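PDB 6E29: SWD1-like protein from Myceliophthora thermophila, which probably serves, through this WD40 beta-propeller domain, as a protein-binding subunit of the COMPASS histone H3 methyltransferase complex. Local coordinates for residues 17-22 / 338-343; 29-34 / 330-335; 294-299 / 315-320. All coordinates share one frame; numbering follows the deposited sequence.

Contact 1 of 3, residues 17-22 / 338-343; sequences ENITNT and RINIWS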
ATOM      1  N   GLU B  17      14.551  13.814 -19.716  1.00 33.25           N
ATOM      2  CA  GLU B  17      13.934  13.700 -18.393  1.00 30.61           C
ATOM      3  C   GLU B  17      13.665  15.103 -17.848  1.00 30.19           C
ATOM      4  O   GLU B  17      14.474  16.025 -18.028  1.00 34.21           O
ATOM      5  CB  GLU B  17      14.899  12.952 -17.486  1.00 36.95           C
ATOM      6  CG  GLU B  17      14.382  12.060 -16.529  1.00 56.29           C
ATOM      7  CD  GLU B  17      15.484  11.208 -15.945  1.00 32.23           C
ATOM      8  OE1 GLU B  17      16.215  10.515 -16.686  1.00 38.75           O
ATOM      9  OE2 GLU B  17      15.597  11.265 -14.706  1.00 39.91           O
ATOM     10  N   ASN B  18      12.517  15.274 -17.213  1.00 28.27           N
ATOM     11  CA  ASN B  18      12.082  16.579 -16.725  1.00 32.34           C
ATOM     12  C   ASN B  18      11.631  16.468 -15.286  1.00 29.19           C
ATOM     13  O   ASN B  18      10.566  15.895 -15.024  1.00 28.21           O
ATOM     14  CB  ASN B  18      10.930  17.122 -17.541  1.00 27.76           C
ATOM     15  CG  ASN B  18      11.381  17.638 -18.840  1.00 49.94           C
ATOM     16  OD1 ASN B  18      12.157  18.588 -18.895  1.00 49.93           O
ATOM     17  ND2 ASN B  18      10.912  17.018 -19.920  1.00 47.82           N
ATOM     18  N   ILE B  19      12.397  17.067 -14.379  1.00 27.01           N
ATOM     19  CA  ILE B  19      12.039  17.131 -12.962  1.00 25.92           C
ATOM     20  C   ILE B  19      11.516  18.551 -12.682  1.00 26.22           C
ATOM     21  O   ILE B  19      12.269  19.535 -12.740  1.00 28.50           O
ATOM     22  CB  ILE B  19      13.239  16.749 -12.087  1.00 29.64           C
ATOM     23  CG1 ILE B  19      13.567  15.258 -12.359  1.00 33.03           C
ATOM     24  CG2 ILE B  19      12.943  17.013 -10.597  1.00 26.18           C
ATOM     25  CD1 ILE B  19      14.721  14.676 -11.605  1.00 31.69           C
ATOM     26  N   THR B  20      10.210  18.639 -12.439  1.00 28.77           N
ATOM     27  CA  THR B  20       9.499  19.908 -12.325  1.00 40.96           C
ATOM     28  C   THR B  20       9.584  20.485 -10.930  1.00 40.13           C
ATOM     29  O   THR B  20       9.501  21.702 -10.759  1.00 32.66           O
ATOM     30  CB  THR B  20       8.017  19.724 -12.719  1.00 34.59           C
ATOM     31  OG1 THR B  20       7.380  18.813 -11.810  1.00 42.84           O
ATOM     32  CG2 THR B  20       7.934  19.153 -14.083  1.00 50.30           C
ATOM     33  N   ASN B  21       9.752  19.637  -9.928  1.00 27.75           N
ATOM     34  CA  ASN B  21       9.804  20.093  -8.555  1.00 37.05           C
ATOM     35  C   ASN B  21      10.674  19.151  -7.751  1.00 37.28           C
ATOM     36  O   ASN B  21      10.713  17.944  -8.015  1.00 28.39           O
ATOM     37  CB  ASN B  21       8.394  20.162  -7.956  1.00 42.28           C
ATOM     38  CG  ASN B  21       7.538  21.165  -8.661  1.00 39.87           C
ATOM     39  OD1 ASN B  21       6.786  20.815  -9.569  1.00 46.36           O
ATOM     40  ND2 ASN B  21       7.699  22.440  -8.299  1.00 55.31           N
ATOM     41  N   THR B  22      11.420  19.726  -6.820  1.00 33.01           N
ATOM     42  CA  THR B  22      12.127  18.987  -5.780  1.00 27.49           C
ATOM     43  C   THR B  22      11.727  19.683  -4.495  1.00 42.30           C
ATOM     44  O   THR B  22      11.883  20.900  -4.379  1.00 36.85           O
ATOM     45  CB  THR B  22      13.663  18.998  -5.935  1.00 39.39           C
ATOM     46  OG1 THR B  22      14.088  18.451  -7.204  1.00 31.73           O
ATOM     47  CG2 THR B  22      14.285  18.198  -4.815  1.00 40.13           C
ATOM     48  N   ARG B 338      14.663  13.703  -0.054  1.00 33.24           N
ATOM     49  CA  ARG B 338      13.985  14.679  -0.885  1.00 34.26           C
ATOM     50  C   ARG B 338      12.860  14.035  -1.679  1.00 34.22           C
ATOM     51  O   ARG B 338      12.944  12.869  -2.065  1.00 35.83           O
ATOM     52  CB  ARG B 338      14.960  15.299  -1.867  1.00 32.40           C
ATOM     53  CG  ARG B 338      15.957  16.154  -1.151  1.00 35.44           C
ATOM     54  CD  ARG B 338      16.649  17.075  -2.085  1.00 57.54           C
ATOM     55  NE  ARG B 338      17.716  16.429  -2.826  1.00 47.49           N
ATOM     56  CZ  ARG B 338      18.987  16.433  -2.442  1.00 67.41           C
ATOM     57  NH1 ARG B 338      19.340  17.010  -1.292  1.00 55.74           N
ATOM     58  NH2 ARG B 338      19.904  15.846  -3.199  1.00 70.98           N
ATOM     59  N   ILE B 339      11.871  14.849  -2.066  1.00 29.55           N
ATOM     60  CA  ILE B 339      10.837  14.371  -2.971  1.00 25.92           C
ATOM     61  C   ILE B 339      11.074  15.013  -4.323  1.00 29.87           C
ATOM     62  O   ILE B 339      11.009  16.245  -4.454  1.00 29.94           O
ATOM     63  CB  ILE B 339       9.413  14.691  -2.482  1.00 31.58           C
ATOM     64  CG1 ILE B 339       9.165  14.082  -1.103  1.00 43.58           C
ATOM     65  CG2 ILE B 339       8.413  14.145  -3.515  1.00 27.08           C
ATOM     66  CD1 ILE B 339       8.031  14.777  -0.332  1.00 35.30           C
ATOM     67  N   ASN B 340      11.330  14.184  -5.331  1.00 28.34           N
ATOM     68  CA  ASN B 340      11.430  14.656  -6.704  1.00 27.80           C
ATOM     69  C   ASN B 340      10.170  14.311  -7.479  1.00 27.52           C
ATOM     70  O   ASN B 340       9.638  13.206  -7.342  1.00 28.11           O
ATOM     71  CB  ASN B 340      12.635  14.040  -7.404  1.00 36.44           C
ATOM     72  CG  ASN B 340      13.915  14.677  -6.973  1.00 42.57           C
ATOM     73  OD1 ASN B 340      14.275  15.750  -7.465  1.00 35.09           O
ATOM     74  ND2 ASN B 340      14.613  14.044  -6.027  1.00 39.39           N
ATOM     75  N   ILE B 341       9.730  15.230  -8.334  1.00 25.42           N
ATOM     76  CA  ILE B 341       8.529  15.021  -9.151  1.00 24.82           C
ATOM     77  C   ILE B 341       8.911  15.150 -10.610  1.00 26.29           C
ATOM     78  O   ILE B 341       9.404  16.218 -11.052  1.00 26.42           O
ATOM     79  CB  ILE B 341       7.406  16.008  -8.808  1.00 27.50           C
ATOM     80  CG1 ILE B 341       6.989  15.868  -7.345  1.00 30.03           C
ATOM     81  CG2 ILE B 341       6.233  15.752  -9.723  1.00 22.78           C
ATOM     82  CD1 ILE B 341       6.036  16.992  -6.937  1.00 26.89           C
ATOM     83  N   TRP B 342       8.776  14.046 -11.337  1.00 22.94           N
ATOM     84  CA  TRP B 342       9.027  13.992 -12.769  1.00 24.32           C
ATOM     85  C   TRP B 342       7.763  14.289 -13.544  1.00 41.12           C
ATOM     86  O   TRP B 342       6.697  13.780 -13.205  1.00 27.48           O
ATOM     87  CB  TRP B 342       9.452  12.581 -13.220  1.00 24.08           C
ATOM     88  CG  TRP B 342      10.840  12.214 -12.975  1.00 32.52           C
ATOM     89  CD1 TRP B 342      11.866  12.192 -13.892  1.00 33.96           C
ATOM     90  CD2 TRP B 342      11.396  11.762 -11.740  1.00 29.28           C
ATOM     91  NE1 TRP B 342      13.019  11.752 -13.295  1.00 29.59           N
ATOM     92  CE2 TRP B 342      12.770  11.490 -11.976  1.00 34.95           C
ATOM     93  CE3 TRP B 342      10.882  11.575 -10.457  1.00 29.74           C
ATOM     94  CZ2 TRP B 342      13.623  11.053 -10.979  1.00 41.67           C
ATOM     95  CZ3 TRP B 342      11.721  11.136  -9.477  1.00 33.97           C
ATOM     96  CH2 TRP B 342      13.078  10.859  -9.739  1.00 34.65           C
ATOM     97  N   SER B 343       7.912  15.001 -14.648  1.00 25.53           N
ATOM     98  CA  SER B 343       6.875  15.105 -15.676  0.52 33.00           C
ATOM     99  C   SER B 343       7.150  14.031 -16.728  1.00 37.09           C
ATOM    100  O   SER B 343       8.136  14.113 -17.453  1.00 35.16           O
ATOM    101  CB  SER B 343       6.873  16.498 -16.302  0.52 32.98           C
ATOM    102  OG  SER B 343       6.064  17.356 -15.537  0.52 42.50           O
TER
HETATM  103  O   HOH W   1      10.699  13.095 -17.159  1.00 31.57           O

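Contact 2 of 3, residues 29-34 / 330-335; sequences TCVRFN and AACGLE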
ATOM      1  N   THR B  29       9.673   9.469   4.058  1.00 33.99           N
ATOM      2  CA  THR B  29       9.665   8.020   3.915  1.00 35.46           C
ATOM      3  C   THR B  29       8.510   7.536   3.064  1.00 38.02           C
ATOM      4  O   THR B  29       8.541   6.394   2.615  1.00 34.61           O
ATOM      5  CB  THR B  29       9.567   7.305   5.273  1.00 35.14           C
ATOM      6  OG1 THR B  29       8.377   7.723   5.960  1.00 37.35           O
ATOM      7  CG2 THR B  29      10.750   7.597   6.120  1.00 41.33           C
ATOM      8  N   CYS B  30       7.518   8.380   2.820  1.00 26.83           N
ATOM      9  CA  CYS B  30       6.307   7.975   2.114  0.51 33.36           C
ATOM     10  C   CYS B  30       5.638   9.237   1.575  1.00 25.93           C
ATOM     11  O   CYS B  30       5.732  10.286   2.213  1.00 31.67           O
ATOM     12  CB  CYS B  30       5.411   7.192   3.087  0.51 45.49           C
ATOM     13  SG  CYS B  30       3.681   6.855   2.677  0.51 32.92           S
ATOM     14  N   VAL B  31       4.900   9.114   0.466  1.00 26.17           N
ATOM     15  CA  VAL B  31       4.090  10.212  -0.081  1.00 25.82           C
ATOM     16  C   VAL B  31       2.788   9.634  -0.607  1.00 35.99           C
ATOM     17  O   VAL B  31       2.733   8.470  -0.974  1.00 26.46           O
ATOM     18  CB  VAL B  31       4.780  10.944  -1.231  1.00 37.70           C
ATOM     19  CG1 VAL B  31       5.774  11.931  -0.673  1.00 31.98           C
ATOM     20  CG2 VAL B  31       5.396   9.915  -2.157  1.00 30.35           C
ATOM     21  N   ARG B  32       1.748  10.468  -0.678  1.00 22.98           N
ATOM     22  CA  ARG B  32       0.440  10.062  -1.197  1.00 22.60           C
ATOM     23  C   ARG B  32      -0.325  11.323  -1.581  1.00 21.00           C
ATOM     24  O   ARG B  32      -0.477  12.217  -0.745  1.00 25.47           O
ATOM     25  CB  ARG B  32      -0.427   9.282  -0.162  1.00 26.58           C
ATOM     26  CG  ARG B  32      -1.610   8.590  -0.786  1.00 26.69           C
ATOM     27  CD  ARG B  32      -1.151   7.159  -1.227  1.00 41.41           C
ATOM     28  NE  ARG B  32      -2.126   6.423  -2.024  1.00 40.43           N
ATOM     29  CZ  ARG B  32      -2.899   5.440  -1.561  1.00 55.34           C
ATOM     30  NH1 ARG B  32      -2.838   5.081  -0.269  1.00 34.77           N
ATOM     31  NH2 ARG B  32      -3.730   4.811  -2.408  1.00 34.52           N
ATOM     32  N   PHE B  33      -0.786  11.392  -2.832  1.00 27.03           N
ATOM     33  CA  PHE B  33      -1.651  12.504  -3.267  1.00 21.90           C
ATOM     34  C   PHE B  33      -3.077  12.280  -2.767  1.00 28.26           C
ATOM     35  O   PHE B  33      -3.510  11.136  -2.643  1.00 26.14           O
ATOM     36  CB  PHE B  33      -1.680  12.575  -4.793  1.00 28.06           C
ATOM     37  CG  PHE B  33      -0.392  13.034  -5.411  1.00 27.08           C
ATOM     38  CD1 PHE B  33      -0.140  14.398  -5.500  1.00 24.01           C
ATOM     39  CD2 PHE B  33       0.541  12.136  -5.956  1.00 23.71           C
ATOM     40  CE1 PHE B  33       1.071  14.914  -6.089  1.00 35.29           C
ATOM     41  CE2 PHE B  33       1.745  12.658  -6.568  1.00 23.34           C
ATOM     42  CZ  PHE B  33       1.986  14.063  -6.620  1.00 21.71           C
ATOM     43  N   ASN B  34      -3.823  13.371  -2.500  1.00 33.14           N
ATOM     44  CA  ASN B  34      -5.258  13.197  -2.228  1.00 21.96           C
ATOM     45  C   ASN B  34      -5.964  12.961  -3.568  1.00 35.65           C
ATOM     46  O   ASN B  34      -5.336  12.921  -4.630  1.00 28.33           O
ATOM     47  CB  ASN B  34      -5.818  14.378  -1.408  1.00 24.77           C
ATOM     48  CG  ASN B  34      -5.909  15.690  -2.213  1.00 32.81           C
ATOM     49  OD1 ASN B  34      -5.360  15.803  -3.301  1.00 28.65           O
ATOM     50  ND2 ASN B  34      -6.607  16.698  -1.651  1.00 35.27           N
ATOM     51  N   ALA B 330       6.038  11.166  -8.426  1.00 26.17           N
ATOM     52  CA  ALA B 330       6.836  11.660  -7.310  1.00 25.88           C
ATOM     53  C   ALA B 330       7.587  10.500  -6.679  1.00 26.70           C
ATOM     54  O   ALA B 330       7.068   9.384  -6.566  1.00 25.24           O
ATOM     55  CB  ALA B 330       5.954  12.335  -6.248  1.00 21.28           C
ATOM     56  N   ALA B 331       8.781  10.784  -6.182  1.00 26.67           N
ATOM     57  CA  ALA B 331       9.600   9.733  -5.568  1.00 28.81           C
ATOM     58  C   ALA B 331      10.385  10.269  -4.378  1.00 30.40           C
ATOM     59  O   ALA B 331      10.839  11.410  -4.387  1.00 27.34           O
ATOM     60  CB  ALA B 331      10.566   9.122  -6.581  1.00 23.23           C
ATOM     61  N   CYS B 332      10.551   9.433  -3.350  1.00 25.06           N
ATOM     62  CA  CYS B 332      11.287   9.759  -2.139  1.00 23.75           C
ATOM     63  C   CYS B 332      12.669   9.176  -2.261  1.00 30.57           C
ATOM     64  O   CYS B 332      12.809   7.963  -2.446  1.00 36.62           O
ATOM     65  CB  CYS B 332      10.597   9.158  -0.911  1.00 36.27           C
ATOM     66  SG  CYS B 332       8.889   9.664  -0.763  1.00 35.72           S
ATOM     67  N   GLY B 333      13.691  10.023  -2.123  1.00 29.71           N
ATOM     68  CA  GLY B 333      15.058   9.520  -2.099  1.00 28.85           C
ATOM     69  C   GLY B 333      15.389   8.881  -0.753  1.00 35.24           C
ATOM     70  O   GLY B 333      15.101   9.442   0.309  1.00 36.00           O
ATOM     71  N   LEU B 334      16.002   7.694  -0.810  1.00 39.59           N
ATOM     72  CA  LEU B 334      16.374   6.984   0.412  1.00 37.19           C
ATOM     73  C   LEU B 334      17.519   7.654   1.143  1.00 50.09           C
ATOM     74  O   LEU B 334      17.620   7.516   2.363  1.00 47.93           O
ATOM     75  CB  LEU B 334      16.777   5.550   0.099  1.00 40.11           C
ATOM     76  CG  LEU B 334      15.629   4.668  -0.389  1.00 38.11           C
ATOM     77  CD1 LEU B 334      16.184   3.291  -0.698  1.00 39.86           C
ATOM     78  CD2 LEU B 334      14.465   4.572   0.639  1.00 34.84           C
ATOM     79  N   GLU B 335      18.420   8.331   0.418  1.00 40.21           N
ATOM     80  CA  GLU B 335      19.617   8.890   1.037  1.00 48.25           C
ATOM     81  C   GLU B 335      19.392  10.307   1.560  1.00 41.52           C
ATOM     82  O   GLU B 335      19.868  10.648   2.652  1.00 48.35           O
ATOM     83  CB  GLU B 335      20.802   8.871   0.048  1.00 49.86           C
ATOM     84  CG  GLU B 335      21.321   7.457  -0.317  1.00 63.84           C
ATOM     85  CD  GLU B 335      22.042   7.381  -1.688  1.00 81.85           C
ATOM     86  OE1 GLU B 335      23.110   8.041  -1.850  1.00 68.91           O
ATOM     87  OE2 GLU B 335      21.527   6.670  -2.605  1.00 64.48           O
TER

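Contact 3 of 3, residues 294-299 / 315-320; sequences HELYIW and EEQGVI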
ATOM      1  N   HIS B 294      19.834   3.490  -8.744  1.00 33.88           N
ATOM      2  CA  HIS B 294      19.231   4.822  -8.700  1.00 32.35           C
ATOM      3  C   HIS B 294      18.028   4.982  -9.624  1.00 39.85           C
ATOM      4  O   HIS B 294      17.248   5.924  -9.454  1.00 44.40           O
ATOM      5  CB  HIS B 294      20.310   5.887  -9.029  1.00 38.51           C
ATOM      6  CG  HIS B 294      20.899   5.747 -10.399  1.00 60.33           C
ATOM      7  ND1 HIS B 294      21.827   4.777 -10.716  1.00 66.69           N
ATOM      8  CD2 HIS B 294      20.671   6.440 -11.543  1.00 58.97           C
ATOM      9  CE1 HIS B 294      22.158   4.886 -11.993  1.00 55.28           C
ATOM     10  NE2 HIS B 294      21.474   5.890 -12.518  1.00 54.91           N
ATOM     11  N   GLU B 295      17.823   4.063 -10.551  1.00 39.57           N
ATOM     12  CA  GLU B 295      16.844   4.249 -11.609  1.00 32.52           C
ATOM     13  C   GLU B 295      15.409   4.021 -11.154  1.00 41.33           C
ATOM     14  O   GLU B 295      15.112   3.297 -10.191  1.00 31.85           O
ATOM     15  CB  GLU B 295      17.175   3.308 -12.773  1.00 42.71           C
ATOM     16  CG  GLU B 295      18.507   3.646 -13.407  1.00 42.32           C
ATOM     17  CD  GLU B 295      19.622   2.672 -13.045  1.00 46.23           C
ATOM     18  OE1 GLU B 295      20.609   2.626 -13.785  1.00 50.33           O
ATOM     19  OE2 GLU B 295      19.493   1.941 -12.044  1.00 60.99           O
ATOM     20  N   LEU B 296      14.504   4.647 -11.890  1.00 29.72           N
ATOM     21  CA  LEU B 296      13.090   4.299 -11.854  1.00 25.13           C
ATOM     22  C   LEU B 296      12.725   3.701 -13.199  1.00 26.41           C
ATOM     23  O   LEU B 296      13.201   4.172 -14.239  1.00 29.63           O
ATOM     24  CB  LEU B 296      12.204   5.530 -11.596  1.00 26.74           C
ATOM     25  CG  LEU B 296      12.416   6.317 -10.304  1.00 29.44           C
ATOM     26  CD1 LEU B 296      11.485   7.517 -10.340  1.00 37.61           C
ATOM     27  CD2 LEU B 296      12.074   5.455  -9.061  1.00 26.15           C
ATOM     28  N   TYR B 297      11.880   2.673 -13.189  1.00 25.09           N
ATOM     29  CA  TYR B 297      11.470   2.008 -14.412  1.00 20.94           C
ATOM     30  C   TYR B 297       9.993   2.281 -14.606  1.00 23.86           C
ATOM     31  O   TYR B 297       9.238   2.230 -13.637  1.00 24.75           O
ATOM     32  CB  TYR B 297      11.710   0.492 -14.332  1.00 24.31           C
ATOM     33  CG  TYR B 297      13.215   0.180 -14.425  1.00 30.38           C
ATOM     34  CD1 TYR B 297      14.062   0.432 -13.347  1.00 28.69           C
ATOM     35  CD2 TYR B 297      13.768  -0.365 -15.581  1.00 41.48           C
ATOM     36  CE1 TYR B 297      15.425   0.161 -13.426  1.00 29.57           C
ATOM     37  CE2 TYR B 297      15.138  -0.653 -15.662  1.00 46.77           C
ATOM     38  CZ  TYR B 297      15.953  -0.375 -14.576  1.00 47.12           C
ATOM     39  OH  TYR B 297      17.306  -0.646 -14.632  1.00 42.34           O
ATOM     40  N   ILE B 298       9.581   2.508 -15.863  1.00 25.87           N
ATOM     41  CA  ILE B 298       8.159   2.685 -16.190  1.00 22.19           C
ATOM     42  C   ILE B 298       7.798   1.728 -17.327  1.00 24.08           C
ATOM     43  O   ILE B 298       8.428   1.754 -18.389  1.00 26.87           O
ATOM     44  CB  ILE B 298       7.844   4.135 -16.580  1.00 24.07           C
ATOM     45  CG1 ILE B 298       8.316   5.102 -15.465  1.00 21.90           C
ATOM     46  CG2 ILE B 298       6.368   4.305 -16.817  1.00 23.76           C
ATOM     47  CD1 ILE B 298       8.084   6.614 -15.856  1.00 27.55           C
ATOM     48  N   TRP B 299       6.821   0.856 -17.084  1.00 23.28           N
ATOM     49  CA  TRP B 299       6.262  -0.027 -18.107  1.00 23.62           C
ATOM     50  C   TRP B 299       4.836   0.407 -18.456  1.00 21.43           C
ATOM     51  O   TRP B 299       4.147   1.058 -17.656  1.00 23.19           O
ATOM     52  CB  TRP B 299       6.221  -1.471 -17.626  1.00 27.31           C
ATOM     53  CG  TRP B 299       7.516  -2.078 -17.275  1.00 31.72           C
ATOM     54  CD1 TRP B 299       8.317  -2.862 -18.097  1.00 31.12           C
ATOM     55  CD2 TRP B 299       8.153  -2.066 -15.986  1.00 26.98           C
ATOM     56  NE1 TRP B 299       9.407  -3.293 -17.402  1.00 27.41           N
ATOM     57  CE2 TRP B 299       9.340  -2.831 -16.106  1.00 27.38           C
ATOM     58  CE3 TRP B 299       7.832  -1.488 -14.739  1.00 22.85           C
ATOM     59  CZ2 TRP B 299      10.232  -3.007 -15.036  1.00 30.41           C
ATOM     60  CZ3 TRP B 299       8.705  -1.679 -13.668  1.00 23.42           C
ATOM     61  CH2 TRP B 299       9.892  -2.442 -13.822  1.00 29.29           C
ATOM     62  N   GLU B 315      20.567   9.055  -6.650  1.00 58.58           N
ATOM     63  CA  GLU B 315      20.348   8.333  -5.410  1.00 47.84           C
ATOM     64  C   GLU B 315      19.284   7.261  -5.549  1.00 35.43           C
ATOM     65  O   GLU B 315      18.371   7.335  -6.383  1.00 38.11           O
ATOM     66  CB  GLU B 315      20.030   9.272  -4.226  1.00 56.96           C
ATOM     67  CG  GLU B 315      18.633   9.802  -4.147  1.00 40.47           C
ATOM     68  CD  GLU B 315      18.404  10.660  -2.913  1.00 55.68           C
ATOM     69  OE1 GLU B 315      18.499  10.163  -1.767  1.00 42.48           O
ATOM     70  OE2 GLU B 315      18.174  11.875  -3.110  1.00 51.17           O
ATOM     71  N   GLU B 316      19.445   6.247  -4.711  1.00 34.31           N
ATOM     72  CA  GLU B 316      18.427   5.211  -4.606  1.00 32.14           C
ATOM     73  C   GLU B 316      17.078   5.819  -4.205  1.00 29.80           C
ATOM     74  O   GLU B 316      17.001   6.653  -3.301  1.00 39.04           O
ATOM     75  CB  GLU B 316      18.871   4.166  -3.572  1.00 42.52           C
ATOM     76  CG  GLU B 316      18.082   2.859  -3.681  1.00 49.62           C
ATOM     77  CD  GLU B 316      18.579   1.754  -2.751  1.00 55.44           C
ATOM     78  OE1 GLU B 316      17.791   0.798  -2.463  1.00 35.48           O
ATOM     79  OE2 GLU B 316      19.759   1.847  -2.311  1.00 48.07           O
ATOM     80  N   GLN B 317      15.998   5.375  -4.871  1.00 27.41           N
ATOM     81  CA  GLN B 317      14.658   5.888  -4.616  1.00 25.39           C
ATOM     82  C   GLN B 317      13.824   4.849  -3.854  1.00 34.18           C
ATOM     83  O   GLN B 317      13.970   3.642  -4.053  1.00 30.77           O
ATOM     84  CB  GLN B 317      13.946   6.233  -5.929  1.00 27.28           C
ATOM     85  CG  GLN B 317      14.763   7.180  -6.808  1.00 29.34           C
ATOM     86  CD  GLN B 317      14.792   8.576  -6.226  1.00 37.99           C
ATOM     87  OE1 GLN B 317      13.861   8.984  -5.542  1.00 42.52           O
ATOM     88  NE2 GLN B 317      15.855   9.306  -6.488  1.00 39.93           N
ATOM     89  N   GLY B 318      12.938   5.334  -2.987  1.00 30.91           N
ATOM     90  CA  GLY B 318      12.063   4.472  -2.222  1.00 25.67           C
ATOM     91  C   GLY B 318      10.632   4.532  -2.690  1.00 27.22           C
ATOM     92  O   GLY B 318      10.285   4.034  -3.773  1.00 23.88           O
ATOM     93  N   VAL B 319       9.758   5.114  -1.854  1.00 27.67           N
ATOM     94  CA  VAL B 319       8.324   5.109  -2.177  1.00 25.15           C
ATOM     95  C   VAL B 319       8.087   5.995  -3.373  1.00 23.75           C
ATOM     96  O   VAL B 319       8.622   7.110  -3.434  1.00 26.84           O
ATOM     97  CB  VAL B 319       7.497   5.601  -0.977  1.00 21.53           C
ATOM     98  CG1 VAL B 319       6.086   6.092  -1.408  1.00 31.67           C
ATOM     99  CG2 VAL B 319       7.375   4.465   0.058  1.00 25.77           C
ATOM    100  N   ILE B 320       7.201   5.562  -4.294  1.00 20.72           N
ATOM    101  CA  ILE B 320       6.852   6.417  -5.431  1.00 25.78           C
ATOM    102  C   ILE B 320       5.336   6.502  -5.524  1.00 25.83           C
ATOM    103  O   ILE B 320       4.621   5.603  -5.091  1.00 23.70           O
ATOM    104  CB  ILE B 320       7.464   5.896  -6.762  1.00 21.58           C
ATOM    105  CG1 ILE B 320       6.897   4.506  -7.052  1.00 26.36           C
ATOM    106  CG2 ILE B 320       9.033   5.861  -6.647  1.00 23.14           C
ATOM    107  CD1 ILE B 320       7.393   3.934  -8.327  1.00 35.00           C
TER
HETATM  108  O   HOH W   2      15.686   3.355  -7.321  1.00 30.53           O

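Contact 1 of 3, residues 17-22 / 338-343
Strand 19-22 runs antiparallel to strand 339-343, their axes 4.6 Å apart at an angle of 162°. Ile19 pairs with Trp342 and Thr22 with Asn340 as non-hydrogen-bonded pairs, while Asn21 and Ile341 form a hydrogen-bonded pair; the register slips by one residue between Ile19 and Asn21, a beta bulge. Ser343 N to Asn18 O, Thr20 N to Ile341 O and Ile341 N to Asn21 O are the backbone bonds between the two segments, and beyond the first of these a water accepts from Asn18 N and donates to Ser343 O. Ile19, Thr22, Asn340 and Trp342 share one face of the sheet. Ile19 lies alongside the indole, its CG1 3.8 Å from the centroid of the five-membered ring and 13° off the normal, a CH-pi contact. With CG1 beside its own backbone N (chi1 -65°) and the chain then extended, CD1 runs on above the rim of the indole, 3.8 Å from Trp342 CE2. At the ring edge Trp342 NE1 donates to Glu17 OE2 at 3.0 Å, almost straight, although the position of OE2 is less certain; that carboxylate also accepts from Gly312 N and Glu311 N. Were Trp342 replaced by an alanine, Glu17 would probably lose its indole donor and Ile19 the ring face beneath its CG1. Thr22 OG1 donates to Asn340 OD1 at 2.7 Å, approaching from above the carbonyl plane. The pairing exemplifies the "velcro" closure of a beta-propeller, N-terminal strand against last strand; buried Asn340 is met by a hydroxyl and the indole N-H by a carboxylate, so side-chain bonds reinforce the closing seam.

Contact 2 of 3, residues 29-34 / 330-335
Strands 29-33 and 330-333 run nearly antiparallel, 167° between their directions, but their axes approach only to 7.1 Å and no hydrogen bond joins them, so they meet mainly through side chains. Val31 and Cys332 make the central contact. The sulfur of Cys332 faces both branches of the valine, with SG 3.8 Å from Val31 CG2 and 3.9 Å from Val31 CG1. Its placement follows from a first torsion of -56°, which sets SG beside the backbone N of its own residue. Cys332 SG also rests 4.0 Å from Cys30 C, a backbone atom. Towards the other end of the contact, Phe33 brings CE2 to 4.2 Å from Ala330 CB, the methyl approaching the ring obliquely. Val31 touches Ile339 and Val319 as well, so the contact belongs to a wider apolar layer; separately, the Phe33 ring makes a T-shaped contact with His323. Thr29 and Cys30 both pair with Gly43 in a classic beta bulge on the side of their own sheet, while Thr29 OG1 is bonded to Ile70 O. The two strands belong to separate four-stranded sheets, and valine, cysteine, alanine and phenylalanine side chains meet between them: a worked case of the face-to-face packing of adjacent blades in a WD40 beta-propeller.

Contact 3 of 3, residues 294-299 / 315-320
A chi1 of -60° places CG of Leu296 beside its backbone N, and chi2 of 176° extends CD1 and leaves CD2 turned to the side, toward Gln317 and Ile320. In Gln317 the bend at chi2 (-72°) folds the chain back, and its NE2 makes a weak hydrogen bond of 3.2 Å to Glu315 O within the same segment. Leu296 lies roughly perpendicular to Gln317, CD2 coming to 3.7 Å from Gln317 CB. The same methyl meets Ile320 CG2 at 3.9 Å, the two side chains passing antiparallel to each other. Near the start of both segments the backbones close in: His294 CA lies 3.5 Å from Glu315 O in a CA-H...O contact. The Gln317 chain comes up to the next carbonyl, CG 3.8 Å from His294 O. No direct hydrogen bond crosses the contact, but a water within bonding distance of Glu295 O accepts from Gln317 N and may link the two. The polar ends turn to other partners, His294 NE2 to Glu311 OE2 and the Glu315 carboxylate to Thr336 OG1 and the backbone N of Glu335. The contact illustrates an edge strand set against the neighbouring blade: 296-300 is an inner strand between 285-290 and 306-310, whereas 317-322 borders the next blade on its side toward the propeller axis, with Ile320 also touching Ala287 and Ala331.

All three contacts involve the sheet made of strands 19-23, 339-343, 328-333 and 317-322, and together they illustrate how one blade is both closed and seated. Contact 1 lies within it, about 22 Å from the chain centre to the contact centre, partly exposed and rich in backbone and side-chain hydrogen bonds. Contacts 2 and 3 are buried, without direct hydrogen bonds across them, and pack this blade against its two neighbours; contact 2 is essentially apolar in its side chains, contact 3 adds a water. The blade's own strands connect them: Asn340 O to Ala331 N joins contacts 1 and 2, Cys332 O to Gly318 N joins 2 and 3, and Trp342 of contact 1 packs on Leu296 of contact 3.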